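Local coordinates for protein octopine dehydrogenase (Pecten maximus, PDB 3C7A) that catalyses the NADH-dependent reductive condensation of L-arginine with pyruvate to form D-octopine, and the reverse oxidation, at residues G322-Y325 and L326-D329; K353-M356 and W357-K361. All coordinates share one frame; numbering follows the deposited sequence.

How the contacts relate
Contacts 1 and 2 lie in series along the chain, within the alpha-helical domain. Contact 1 is a turn in the loop between strand 316-319 and helix 330-344. Contact 2 is a piece of helix 349-362. Their centres are 12 Å apart, and they meet through L326 CD2 and A358 CB, 3.9 Å from each other. The loop thus rests on the helix. Contact 1 faces the active site: at the nearest atoms, the side chain of R324 is about 4 Å from the bound NAD, and the side chain of D329 is about 4 Å from that of H212. Contact 2 stands further back, with the side chain of L354 about 9 Å from that of H212 at the nearest atoms.

Contact 1: G322-Y325 and L326-D329; sequences GNRY and LTED
T327 OG1 donates a hydrogen bond of 2.9 Å to N323 O. The hydroxyl lies in the plane of that carbonyl, on a lone pair, with a C=O...O angle of 129°. The torsion places OG1 between the backbone N and the carbonyl carbon of T327 (chi1 57°), which points it back at N323 O. T327 OG1 also lies 3.2 Å from R324 CA. R324 CG passes 3.7 Å from T327 OG1 as the extended arginine chain leaves the loop. A second, weak bond runs from E328 N to R324 O at 3.4 Å. Water 1 accepts from L326 N at 2.9 Å and, only weakly, from N323 N, a loose link between the two. D329 CB packs on Y325 O at 3.3 Å.

The turn carries several residues near the active site. R324 binds NAD(+). The Y325 ring meets the ring of the active-site H212 edge-to-face, and E328 touches the substrate-binding Q118. R324 NE and E328 OE2 are 6.3 Å apart, so they form no salt bridge. The hydroxyl bond, with the water, is consistent with a fixed backbone at R324, whose side chain lies near the bound NAD.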
ATOM      1  N   GLY A 322      -8.695   1.672  17.781  1.00 27.81           N
ATOM      2  CA  GLY A 322      -7.257   1.729  17.878  1.00 28.14           C
ATOM      3  C   GLY A 322      -6.409   0.508  17.545  1.00 28.35           C
ATOM      4  O   GLY A 322      -5.843  -0.126  18.386  1.00 28.51           O
ATOM      5  N   ASN A 323      -6.339   0.203  16.281  1.00 28.44           N
ATOM      6  CA  ASN A 323      -5.410  -0.753  15.763  1.00 28.48           C
ATOM      7  C   ASN A 323      -4.946   0.032  14.586  1.00 28.40           C
ATOM      8  O   ASN A 323      -4.451   1.111  14.796  1.00 28.53           O
ATOM      9  CB  ASN A 323      -6.115  -2.040  15.364  1.00 28.58           C
ATOM     10  CG  ASN A 323      -7.583  -1.860  15.176  1.00 28.72           C
ATOM     11  OD1 ASN A 323      -8.011  -0.912  14.620  1.00 29.20           O
ATOM     12  ND2 ASN A 323      -8.352  -2.763  15.700  1.00 29.13           N
ATOM     13  N   ARG A 324      -5.128  -0.462  13.371  1.00 28.19           N
ATOM     14  CA  ARG A 324      -4.590   0.176  12.186  1.00 27.99           C
ATOM     15  C   ARG A 324      -5.562   0.341  11.024  1.00 27.52           C
ATOM     16  O   ARG A 324      -5.224   0.931  10.010  1.00 27.51           O
ATOM     17  CB  ARG A 324      -3.280  -0.491  11.744  1.00 28.04           C
ATOM     18  CG  ARG A 324      -2.076  -0.211  12.641  1.00 28.40           C
ATOM     19  CD  ARG A 324      -0.792  -0.820  12.129  1.00 28.54           C
ATOM     20  NE  ARG A 324       0.337  -0.562  13.012  1.00 29.83           N
ATOM     21  CZ  ARG A 324       1.507  -1.172  12.894  1.00 30.27           C
ATOM     22  NH1 ARG A 324       2.489  -0.945  13.726  1.00 30.57           N
ATOM     23  NH2 ARG A 324       1.667  -2.045  11.943  1.00 30.67           N
ATOM     24  N   TYR A 325      -6.788  -0.126  11.209  1.00 26.96           N
ATOM     25  CA  TYR A 325      -7.847   0.048  10.207  1.00 26.33           C
ATOM     26  C   TYR A 325      -8.116   1.520   9.879  1.00 25.92           C
ATOM     27  O   TYR A 325      -8.513   1.847   8.758  1.00 25.85           O
ATOM     28  CB  TYR A 325      -9.156  -0.616  10.660  1.00 26.39           C
ATOM     29  CG  TYR A 325      -9.181  -2.131  10.591  1.00 26.38           C
ATOM     30  CD1 TYR A 325      -9.375  -2.893  11.743  1.00 26.56           C
ATOM     31  CD2 TYR A 325      -9.029  -2.804   9.375  1.00 26.43           C
ATOM     32  CE1 TYR A 325      -9.411  -4.285  11.693  1.00 26.57           C
ATOM     33  CE2 TYR A 325      -9.061  -4.199   9.313  1.00 26.41           C
ATOM     34  CZ  TYR A 325      -9.253  -4.932  10.477  1.00 26.52           C
ATOM     35  OH  TYR A 325      -9.286  -6.308  10.430  1.00 26.31           O
ATOM     36  N   LEU A 326      -7.904   2.397  10.860  1.00 25.31           N
ATOM     37  CA  LEU A 326      -8.164   3.830  10.697  1.00 24.74           C
ATOM     38  C   LEU A 326      -6.897   4.688  10.762  1.00 24.38           C
ATOM     39  O   LEU A 326      -6.818   5.727  10.104  1.00 24.31           O
ATOM     40  CB  LEU A 326      -9.188   4.320  11.731  1.00 24.71           C
ATOM     41  CG  LEU A 326     -10.607   3.727  11.733  1.00 24.65           C
ATOM     42  CD1 LEU A 326     -11.371   4.180  12.970  1.00 24.47           C
ATOM     43  CD2 LEU A 326     -11.386   4.081  10.465  1.00 24.27           C
ATOM     44  N   THR A 327      -5.913   4.249  11.547  1.00 23.91           N
ATOM     45  CA  THR A 327      -4.673   5.014  11.746  1.00 23.44           C
ATOM     46  C   THR A 327      -3.752   5.038  10.517  1.00 23.10           C
ATOM     47  O   THR A 327      -2.854   5.880  10.427  1.00 22.97           O
ATOM     48  CB  THR A 327      -3.882   4.538  12.996  1.00 23.48           C
ATOM     49  OG1 THR A 327      -3.588   3.141  12.886  1.00 23.40           O
ATOM     50  CG2 THR A 327      -4.681   4.789  14.274  1.00 23.49           C
ATOM     51  N   GLU A 328      -3.981   4.115   9.581  1.00 22.62           N
ATOM     52  CA  GLU A 328      -3.241   4.073   8.316  1.00 22.20           C
ATOM     53  C   GLU A 328      -4.113   4.463   7.115  1.00 21.80           C
ATOM     54  O   GLU A 328      -3.704   5.279   6.289  1.00 21.72           O
ATOM     55  CB  GLU A 328      -2.610   2.690   8.093  1.00 22.26           C
ATOM     56  CG  GLU A 328      -1.303   2.451   8.855  1.00 22.57           C
ATOM     57  CD  GLU A 328      -0.057   2.635   7.993  1.00 23.25           C
ATOM     58  OE1 GLU A 328       0.141   1.844   7.044  1.00 23.33           O
ATOM     59  OE2 GLU A 328       0.737   3.558   8.277  1.00 23.10           O
ATOM     60  N   ASP A 329      -5.315   3.888   7.034  1.00 21.30           N
ATOM     61  CA  ASP A 329      -6.204   4.067   5.873  1.00 20.87           C
ATOM     62  C   ASP A 329      -6.766   5.484   5.679  1.00 20.44           C
ATOM     63  O   ASP A 329      -7.202   5.828   4.577  1.00 20.25           O
ATOM     64  CB  ASP A 329      -7.352   3.046   5.903  1.00 20.99           C
ATOM     65  CG  ASP A 329      -6.890   1.622   5.609  1.00 21.37           C
ATOM     66  OD1 ASP A 329      -5.678   1.403   5.397  1.00 21.91           O
ATOM     67  OD2 ASP A 329      -7.751   0.714   5.588  1.00 21.83           O
TER
HETATM   68  O   HOH W   1      -7.083   2.320  13.622  1.00 27.02           O

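Contact 2: K353-M356 and W357-K361; sequences KLIM and WAQEK
Helix 349-362 of the alpha-helical domain contains this contact, which spans consecutive turns. Two backbone bonds of the i to i+4 pattern cross it. A358 N donates to L354 O at 3.2 Å, and Q359 N donates to I355 O at the same length, with an N-H...O angle of 164°. Q359 reaches back along the helix to I355 and M356. Its CG stands between the backbone N and the carbonyl carbon (chi1 65°), which folds the chain back over the previous turn. Q359 CG then lies 3.3 Å from I355 O, and the side chain, extended beyond CG, runs beside that of M356, both pointing the same way. The methionine chain is bent, and M356 SD comes to 4.0 Å from Q359 NE2. The amide oxygen is held from beyond the helix, by a hydrogen bond from Y366 N and a weak one from L367 N.

I355 and A358 pack on helix 330-344, I355 against M334 and I335, A358 against I330. W357 turns its ring to F217 in an edge-to-face stack. On one face of the indole, K361 CG sits over the ring centre, 4.1 Å above the plane. Water 2 donates to M356 O at 2.7 Å and accepts weakly from Q359 NE2.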
ATOM      1  N   LYS A 353     -18.488  12.299   4.576  1.00 19.56           N
ATOM      2  CA  LYS A 353     -19.211  11.873   5.778  1.00 19.77           C
ATOM      3  C   LYS A 353     -18.435  10.843   6.603  1.00 19.63           C
ATOM      4  O   LYS A 353     -18.455  10.885   7.837  1.00 19.56           O
ATOM      5  CB  LYS A 353     -20.600  11.338   5.408  1.00 19.75           C
ATOM      6  CG  LYS A 353     -21.539  11.133   6.600  1.00 20.12           C
ATOM      7  CD  LYS A 353     -22.993  10.966   6.166  1.00 20.24           C
ATOM      8  CE  LYS A 353     -23.292   9.553   5.690  1.00 21.12           C
ATOM      9  NZ  LYS A 353     -24.681   9.433   5.166  1.00 21.88           N
ATOM     10  N   LEU A 354     -17.753   9.929   5.915  1.00 19.57           N
ATOM     11  CA  LEU A 354     -16.957   8.889   6.571  1.00 19.54           C
ATOM     12  C   LEU A 354     -15.669   9.437   7.186  1.00 19.54           C
ATOM     13  O   LEU A 354     -15.195   8.919   8.199  1.00 19.55           O
ATOM     14  CB  LEU A 354     -16.646   7.742   5.596  1.00 19.50           C
ATOM     15  CG  LEU A 354     -17.821   6.924   5.042  1.00 19.37           C
ATOM     16  CD1 LEU A 354     -17.371   6.047   3.879  1.00 19.28           C
ATOM     17  CD2 LEU A 354     -18.494   6.077   6.126  1.00 19.40           C
ATOM     18  N   ILE A 355     -15.112  10.482   6.572  1.00 19.64           N
ATOM     19  CA  ILE A 355     -13.897  11.143   7.070  1.00 19.79           C
ATOM     20  C   ILE A 355     -14.133  11.833   8.424  1.00 19.94           C
ATOM     21  O   ILE A 355     -13.334  11.677   9.350  1.00 19.88           O
ATOM     22  CB  ILE A 355     -13.317  12.152   6.029  1.00 19.77           C
ATOM     23  CG1 ILE A 355     -12.788  11.408   4.795  1.00 19.78           C
ATOM     24  CG2 ILE A 355     -12.203  13.010   6.645  1.00 19.87           C
ATOM     25  CD1 ILE A 355     -12.614  12.280   3.559  1.00 19.74           C
ATOM     26  N   MET A 356     -15.235  12.576   8.530  1.00 20.11           N
ATOM     27  CA  MET A 356     -15.559  13.334   9.746  1.00 20.35           C
ATOM     28  C   MET A 356     -15.839  12.436  10.958  1.00 20.50           C
ATOM     29  O   MET A 356     -15.476  12.780  12.087  1.00 20.45           O
ATOM     30  CB  MET A 356     -16.741  14.286   9.505  1.00 20.37           C
ATOM     31  CG  MET A 356     -16.509  15.366   8.437  1.00 20.56           C
ATOM     32  SD  MET A 356     -15.165  16.532   8.778  1.00 20.59           S
ATOM     33  CE  MET A 356     -15.816  17.439  10.183  1.00 20.97           C
ATOM     34  N   TRP A 357     -16.474  11.289  10.716  1.00 20.69           N
ATOM     35  CA  TRP A 357     -16.782  10.321  11.774  1.00 20.95           C
ATOM     36  C   TRP A 357     -15.542   9.562  12.260  1.00 21.18           C
ATOM     37  O   TRP A 357     -15.364   9.367  13.464  1.00 21.13           O
ATOM     38  CB  TRP A 357     -17.866   9.336  11.310  1.00 20.90           C
ATOM     39  CG  TRP A 357     -18.258   8.315  12.353  1.00 20.85           C
ATOM     40  CD1 TRP A 357     -19.134   8.493  13.387  1.00 20.91           C
ATOM     41  CD2 TRP A 357     -17.786   6.962  12.456  1.00 20.84           C
ATOM     42  NE1 TRP A 357     -19.236   7.339  14.128  1.00 20.93           N
ATOM     43  CE2 TRP A 357     -18.420   6.384  13.580  1.00 20.93           C
ATOM     44  CE3 TRP A 357     -16.889   6.185  11.711  1.00 20.73           C
ATOM     45  CZ2 TRP A 357     -18.187   5.060  13.976  1.00 20.86           C
ATOM     46  CZ3 TRP A 357     -16.656   4.868  12.105  1.00 20.92           C
ATOM     47  CH2 TRP A 357     -17.305   4.321  13.229  1.00 20.94           C
ATOM     48  N   ALA A 358     -14.694   9.145  11.320  1.00 21.51           N
ATOM     49  CA  ALA A 358     -13.529   8.307  11.627  1.00 21.89           C
ATOM     50  C   ALA A 358     -12.410   9.036  12.375  1.00 22.20           C
ATOM     51  O   ALA A 358     -11.796   8.460  13.278  1.00 22.13           O
ATOM     52  CB  ALA A 358     -12.988   7.657  10.358  1.00 21.86           C
ATOM     53  N   GLN A 359     -12.148  10.291  12.001  1.00 22.55           N
ATOM     54  CA  GLN A 359     -11.089  11.087  12.638  1.00 22.96           C
ATOM     55  C   GLN A 359     -11.356  11.365  14.126  1.00 23.20           C
ATOM     56  O   GLN A 359     -10.418  11.448  14.923  1.00 23.22           O
ATOM     57  CB  GLN A 359     -10.806  12.388  11.859  1.00 22.90           C
ATOM     58  CG  GLN A 359     -11.950  13.411  11.818  1.00 23.00           C
ATOM     59  CD  GLN A 359     -11.596  14.685  11.053  1.00 23.10           C
ATOM     60  OE1 GLN A 359     -10.725  14.689  10.179  1.00 23.12           O
ATOM     61  NE2 GLN A 359     -12.284  15.775  11.377  1.00 23.12           N
ATOM     62  N   GLU A 360     -12.632  11.488  14.486  1.00 23.55           N
ATOM     63  CA  GLU A 360     -13.043  11.728  15.873  1.00 23.88           C
ATOM     64  C   GLU A 360     -12.821  10.498  16.764  1.00 23.94           C
ATOM     65  O   GLU A 360     -12.517  10.634  17.953  1.00 24.01           O
ATOM     66  CB  GLU A 360     -14.512  12.176  15.920  1.00 24.00           C
ATOM     67  CG  GLU A 360     -14.957  12.831  17.235  1.00 24.62           C
ATOM     68  CD  GLU A 360     -15.469  11.833  18.273  1.00 25.49           C
ATOM     69  OE1 GLU A 360     -15.808  10.686  17.907  1.00 25.87           O
ATOM     70  OE2 GLU A 360     -15.540  12.205  19.465  1.00 25.70           O
ATOM     71  N   LYS A 361     -12.970   9.307  16.184  1.00 23.96           N
ATOM     72  CA  LYS A 361     -12.827   8.049  16.926  1.00 24.00           C
ATOM     73  C   LYS A 361     -11.385   7.753  17.350  1.00 23.95           C
ATOM     74  O   LYS A 361     -11.158   7.041  18.333  1.00 23.95           O
ATOM     75  CB  LYS A 361     -13.391   6.866  16.124  1.00 24.07           C
ATOM     76  CG  LYS A 361     -14.882   6.964  15.773  1.00 24.41           C
ATOM     77  CD  LYS A 361     -15.786   7.083  17.001  1.00 24.88           C
ATOM     78  CE  LYS A 361     -16.013   5.742  17.684  1.00 25.24           C
ATOM     79  NZ  LYS A 361     -17.045   5.846  18.754  1.00 25.43           N
TER
HETATM   80  O   HOH W   2     -15.065  15.132  13.394  1.00 31.84           O